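Local coordinates for protein 2-C-methyl-D-erythritol 2,4-cyclodiphosphate synthase (Thermus thermophilus, PDB 1IV3) that catalyses the conversion of 4-diphosphocytidyl-2-C-methyl-D-erythritol 2-phosphate to 2-C-methyl-D-erythritol 2,4-cyclodiphosphate with release of CMP in isoprenoid biosynthesis, at residues A[8-13]-A[33-38]; A[21-26]-A[110-115]. The protein carries 3 engineered substitutions. All coordinates share one frame; numbering follows the deposited sequence.

Both contacts pair an early part of the chain with a later one, and their centres lie about 16 Å apart. Contact 1 is mostly buried. It joins strand 3-14 of the main sheet to the loop ahead of helix 39-50, and it is built round magnesium. Contact 2 is only partly buried. It sets the small hairpin of strands 18-20 and 23-25 against helix 109-120, by apolar side chains and one hydrogen bond from a serine hydroxyl. They share no helix or strand, but they touch. Asp38 of contact 1 probably takes hydrogen bonds from the backbone N atoms of Cys21 and Gly22 in contact 2, which ties the metal-side loop to the hairpin turn.

Contact 1: A[8-13]-A[33-38]; sequences DSHRLE and AHSDGD. With MG (magnesium ion), chain G.
The His10 ring has Gly37 CA over one face. This CH-pi contact is 3.8 Å from Gly37 CA to the centroid of the His10 ring, and only 9° off the ring normal. His10 CD2 lies 3.5 Å from Gly37 O. The methyl of Ala33 approaches obliquely, with Ala33 CB 3.9 Å from His10 ND1. Gly37 has a positive phi, which suits a glycine. With His10 CG anti to the carbonyl carbon (chi1 -70°), NE2 reaches magnesium at 2.0 Å.

The other flat group is the Asp8 carboxylate. Asp8 OD2 binds magnesium at 1.9 Å. Asp8 OD1 forms a salt bridge with Lys132 of the second subunit. His42 of helix 39-50 and a water, 2.3 Å from magnesium, are the other ligands of the metal.

The loop carries two turns of its own. Ser35 OG accepts from Gly37 N in an ST turn. Asp36 OD2 accepts from Asp38 N in an Asx turn, and the N-H comes from above the carboxylate plane.

Asp8 OD2 and His10 NE2 are 2.9 Å apart because they share the metal, not a hydrogen bond. The chemistry is that of the divalent-metal site of the IspF family. Lys132 probably offsets part of the Asp8 charge, linking the site to the trimer interface.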
loop_
_atom_site.group_PDB
_atom_site.type_symbol
_atom_site.label_atom_id
_atom_site.label_comp_id
_atom_site.label_asym_id
_atom_site.label_seq_id
_atom_site.Cartn_x
_atom_site.Cartn_y
_atom_site.Cartn_z
ATOM N N ASP A 8 -0.589 -9.443 0.599
ATOM C CA ASP A 8 -1.125 -10.781 0.364
ATOM C C ASP A 8 -2.645 -10.698 0.258
ATOM O O ASP A 8 -3.296 -9.840 0.864
ATOM C CB ASP A 8 -0.773 -11.758 1.477
ATOM C CG ASP A 8 -1.026 -13.205 1.059
ATOM O OD1 ASP A 8 -1.055 -13.468 -0.160
ATOM O OD2 ASP A 8 -1.321 -13.994 1.979
ATOM N N SER A 9 -3.189 -11.626 -0.510
ATOM C CA SER A 9 -4.646 -11.772 -0.568
ATOM C C SER A 9 -5.005 -13.247 -0.716
ATOM O O SER A 9 -4.208 -14.011 -1.255
ATOM C CB SER A 9 -5.221 -10.937 -1.711
ATOM O OG SER A 9 -4.922 -11.531 -2.967
ATOM N N HIS A 10 -6.185 -13.614 -0.226
ATOM C CA HIS A 10 -6.714 -14.949 -0.431
ATOM C C HIS A 10 -8.225 -14.898 -0.641
ATOM O O HIS A 10 -8.915 -14.095 -0.018
ATOM C CB HIS A 10 -6.456 -15.909 0.736
ATOM C CG HIS A 10 -4.991 -16.232 0.803
ATOM N ND1 HIS A 10 -4.431 -17.313 0.158
ATOM C CD2 HIS A 10 -3.972 -15.586 1.428
ATOM C CE1 HIS A 10 -3.126 -17.329 0.394
ATOM N NE2 HIS A 10 -2.823 -16.290 1.162
ATOM N N ARG A 11 -8.641 -15.799 -1.525
ATOM C CA ARG A 11 -10.058 -16.033 -1.736
ATOM C C ARG A 11 -10.589 -16.595 -0.419
ATOM O O ARG A 11 -9.966 -17.429 0.235
ATOM C CB ARG A 11 -10.280 -16.994 -2.882
ATOM C CG ARG A 11 -11.629 -17.020 -3.559
ATOM C CD ARG A 11 -11.487 -17.562 -4.988
ATOM N NE ARG A 11 -11.523 -16.470 -5.959
ATOM C CZ ARG A 11 -12.535 -15.622 -6.113
ATOM N NH1 ARG A 11 -13.628 -15.715 -5.366
ATOM N NH2 ARG A 11 -12.458 -14.660 -7.029
ATOM N N LEU A 12 -11.776 -16.109 -0.077
ATOM C CA LEU A 12 -12.378 -16.636 1.152
ATOM C C LEU A 12 -13.491 -17.616 0.804
ATOM O O LEU A 12 -14.310 -17.365 -0.079
ATOM C CB LEU A 12 -12.887 -15.471 1.991
ATOM C CG LEU A 12 -11.833 -14.624 2.698
ATOM C CD1 LEU A 12 -12.476 -13.339 3.195
ATOM C CD2 LEU A 12 -11.186 -15.404 3.845
ATOM N N GLU A 13 -13.546 -18.757 1.495
ATOM C CA GLU A 13 -14.680 -19.634 1.184
ATOM C C GLU A 13 -15.380 -20.113 2.450
ATOM O O GLU A 13 -14.786 -20.284 3.514
ATOM C CB GLU A 13 -14.207 -20.808 0.329
ATOM C CG GLU A 13 -14.935 -20.905 -1.009
ATOM C CD GLU A 13 -13.992 -20.778 -2.192
ATOM O OE1 GLU A 13 -12.786 -21.053 -1.999
ATOM O OE2 GLU A 13 -14.462 -20.403 -3.286
ATOM N N ALA A 33 -7.078 -22.537 0.129
ATOM C CA ALA A 33 -5.691 -22.458 -0.315
ATOM C C ALA A 33 -4.856 -23.663 0.113
ATOM O O ALA A 33 -5.345 -24.609 0.721
ATOM C CB ALA A 33 -5.021 -21.195 0.224
ATOM N N HIS A 34 -3.576 -23.538 -0.244
ATOM C CA HIS A 34 -2.583 -24.563 0.042
ATOM C C HIS A 34 -1.878 -24.285 1.357
ATOM O O HIS A 34 -1.437 -25.219 2.027
ATOM C CB HIS A 34 -1.634 -24.665 -1.161
ATOM C CG HIS A 34 -2.389 -25.275 -2.311
ATOM N ND1 HIS A 34 -3.127 -24.525 -3.201
ATOM C CD2 HIS A 34 -2.545 -26.565 -2.688
ATOM C CE1 HIS A 34 -3.692 -25.321 -4.091
ATOM N NE2 HIS A 34 -3.350 -26.567 -3.803
ATOM N N SER A 35 -1.792 -23.019 1.751
ATOM C CA SER A 35 -1.247 -22.655 3.057
ATOM C C SER A 35 -2.388 -22.582 4.066
ATOM O O SER A 35 -3.480 -23.070 3.782
ATOM C CB SER A 35 -0.511 -21.316 3.007
ATOM O OG SER A 35 -1.419 -20.200 2.971
ATOM N N ASP A 36 -2.126 -21.960 5.210
ATOM C CA ASP A 36 -3.217 -21.579 6.105
ATOM C C ASP A 36 -3.875 -20.305 5.596
ATOM O O ASP A 36 -4.860 -19.796 6.139
ATOM C CB ASP A 36 -2.723 -21.387 7.535
ATOM C CG ASP A 36 -1.555 -20.421 7.639
ATOM O OD1 ASP A 36 -0.826 -20.506 8.653
ATOM O OD2 ASP A 36 -1.399 -19.597 6.713
ATOM N N GLY A 37 -3.303 -19.751 4.522
ATOM C CA GLY A 37 -3.874 -18.535 3.978
ATOM C C GLY A 37 -3.888 -17.338 4.906
ATOM O O GLY A 37 -4.713 -16.417 4.726
ATOM N N ASP A 38 -2.992 -17.305 5.886
ATOM C CA ASP A 38 -2.902 -16.175 6.807
ATOM C C ASP A 38 -2.252 -14.963 6.135
ATOM O O ASP A 38 -1.024 -14.823 6.043
ATOM C CB ASP A 38 -2.079 -16.558 8.032
ATOM C CG ASP A 38 -2.125 -15.574 9.177
ATOM O OD1 ASP A 38 -2.142 -14.341 8.957
ATOM O OD2 ASP A 38 -2.103 -16.061 10.333
HETATM MG MG MG G . -0.917 -15.741 1.315
HETATM O O HOH W 1 0.203 -16.540 -0.569
#

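Contact 2: A[21-26]-A[110-115]; sequences CGLLIP and KALVDS
Ala111, Leu112 and Ser115 of helix 109-120 pack against Cys21, Leu23 and Ile25 of a beta-hairpin. Cys21 and Gly22 take up the backbone angles of a type I' turn between strands 18-20 and 23-25. The axes of strand 23-25 and helix 110-115 run nearly antiparallel, at 161° and 10.0 Å.

Along the helix, Ala111 comes first. Its CB lies 3.7 Å from Leu23 CD1. The same methyl of Leu23 sits 3.5 Å from Ala111 O.

Leu112 follows, and one methyl does most of its work. Leu112 CD2 lies 3.5 Å from Cys21 CB, which is tight for two carbons. The same CD2 is 4.1 Å from Leu23 CD1 and 4.2 Å from Ile25 CD1. Leu112 also leans on Leu129 and Phe131, so it joins the hairpin to strand 127-132 of the main sheet.

Ser115 ends the row. Leu23 CD2 lies 3.6 Å from Ser115 OG. The two methyls of Leu23 thus part, CD1 to Ala111 and CD2 to Ser115. Replacing Leu23 by alanine removes both methyls, which is likely to open a gap beside Ala111 and Ser115 and uncover part of Leu112.

With OG anti to the backbone N (chi1 178°), Ser115 reaches the turn. Ser115 OG donates to Cys21 O at 2.7 Å, nearly in line with the carbonyl bond, at a C=O...donor angle of 165°.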
loop_
_atom_site.group_PDB
_atom_site.type_symbol
_atom_site.label_atom_id
_atom_site.label_comp_id
_atom_site.label_asym_id
_atom_site.label_seq_id
_atom_site.Cartn_x
_atom_site.Cartn_y
_atom_site.Cartn_z
ATOM N N CYS A 21 -2.800 -13.348 11.612
ATOM C CA CYS A 21 -1.828 -12.979 12.630
ATOM C C CYS A 21 -1.402 -14.155 13.499
ATOM O O CYS A 21 -0.972 -13.959 14.636
ATOM C CB CYS A 21 -2.405 -11.881 13.545
ATOM S SG CYS A 21 -2.714 -10.320 12.672
ATOM N N GLY A 22 -1.512 -15.362 12.970
ATOM C CA GLY A 22 -1.056 -16.567 13.639
ATOM C C GLY A 22 -2.158 -17.209 14.448
ATOM O O GLY A 22 -1.914 -18.288 14.996
ATOM N N LEU A 23 -3.336 -16.590 14.530
ATOM C CA LEU A 23 -4.419 -17.169 15.319
ATOM C C LEU A 23 -5.593 -17.703 14.508
ATOM O O LEU A 23 -5.926 -17.190 13.425
ATOM C CB LEU A 23 -5.014 -16.083 16.214
ATOM C CG LEU A 23 -4.045 -15.273 17.067
ATOM C CD1 LEU A 23 -4.843 -14.286 17.917
ATOM C CD2 LEU A 23 -3.171 -16.195 17.910
ATOM N N LEU A 24 -6.259 -18.705 15.081
ATOM C CA LEU A 24 -7.559 -19.141 14.583
ATOM C C LEU A 24 -8.648 -18.115 14.882
ATOM O O LEU A 24 -8.898 -17.749 16.020
ATOM C CB LEU A 24 -7.923 -20.498 15.204
ATOM C CG LEU A 24 -8.635 -21.510 14.302
ATOM C CD1 LEU A 24 -9.422 -22.507 15.147
ATOM C CD2 LEU A 24 -9.545 -20.853 13.286
ATOM N N ILE A 25 -9.343 -17.617 13.867
ATOM C CA ILE A 25 -10.417 -16.672 14.132
ATOM C C ILE A 25 -11.789 -17.246 13.786
ATOM O O ILE A 25 -12.061 -17.590 12.626
ATOM C CB ILE A 25 -10.194 -15.386 13.328
ATOM C CG1 ILE A 25 -8.828 -14.761 13.637
ATOM C CG2 ILE A 25 -11.321 -14.401 13.568
ATOM C CD1 ILE A 25 -8.725 -14.458 15.127
ATOM N N PRO A 26 -12.657 -17.307 14.795
ATOM C CA PRO A 26 -14.011 -17.855 14.579
ATOM C C PRO A 26 -14.685 -17.081 13.450
ATOM O O PRO A 26 -14.707 -15.857 13.503
ATOM C CB PRO A 26 -14.698 -17.627 15.920
ATOM C CG PRO A 26 -13.560 -17.600 16.906
ATOM C CD PRO A 26 -12.478 -16.848 16.180
ATOM N N LYS A 110 -7.248 -7.334 20.634
ATOM C CA LYS A 110 -6.199 -7.535 21.635
ATOM C C LYS A 110 -5.388 -8.796 21.331
ATOM O O LYS A 110 -4.150 -8.761 21.332
ATOM C CB LYS A 110 -6.798 -7.629 23.039
ATOM C CG LYS A 110 -5.709 -7.734 24.094
ATOM C CD LYS A 110 -6.266 -7.856 25.509
ATOM C CE LYS A 110 -5.232 -8.551 26.396
ATOM N NZ LYS A 110 -3.910 -7.862 26.343
ATOM N N ALA A 111 -6.107 -9.889 21.080
ATOM C CA ALA A 111 -5.416 -11.148 20.804
ATOM C C ALA A 111 -4.529 -11.033 19.566
ATOM O O ALA A 111 -3.403 -11.513 19.546
ATOM C CB ALA A 111 -6.431 -12.261 20.602
ATOM N N LEU A 112 -5.026 -10.426 18.494
ATOM C CA LEU A 112 -4.248 -10.303 17.253
ATOM C C LEU A 112 -2.983 -9.486 17.457
ATOM O O LEU A 112 -1.856 -9.854 17.090
ATOM C CB LEU A 112 -5.126 -9.652 16.188
ATOM C CG LEU A 112 -6.260 -10.555 15.689
ATOM C CD1 LEU A 112 -7.345 -9.812 14.917
ATOM C CD2 LEU A 112 -5.609 -11.643 14.843
ATOM N N VAL A 113 -3.171 -8.322 18.090
ATOM C CA VAL A 113 -1.995 -7.491 18.369
ATOM C C VAL A 113 -1.019 -8.184 19.307
ATOM O O VAL A 113 0.203 -8.132 19.138
ATOM C CB VAL A 113 -2.405 -6.136 18.957
ATOM C CG1 VAL A 113 -1.189 -5.344 19.406
ATOM C CG2 VAL A 113 -3.218 -5.402 17.887
ATOM N N ASP A 114 -1.542 -8.856 20.325
ATOM C CA ASP A 114 -0.649 -9.560 21.243
ATOM C C ASP A 114 0.161 -10.610 20.488
ATOM O O ASP A 114 1.312 -10.833 20.770
ATOM C CB ASP A 114 -1.448 -10.277 22.324
ATOM C CG ASP A 114 -1.960 -9.353 23.415
ATOM O OD1 ASP A 114 -1.599 -8.162 23.430
ATOM O OD2 ASP A 114 -2.717 -9.890 24.253
ATOM N N SER A 115 -0.482 -11.285 19.541
ATOM C CA SER A 115 0.212 -12.360 18.813
ATOM C C SER A 115 1.306 -11.744 17.974
ATOM O O SER A 115 2.452 -12.176 17.949
ATOM C CB SER A 115 -0.821 -13.143 18.010
ATOM O OG SER A 115 -0.250 -14.170 17.238
#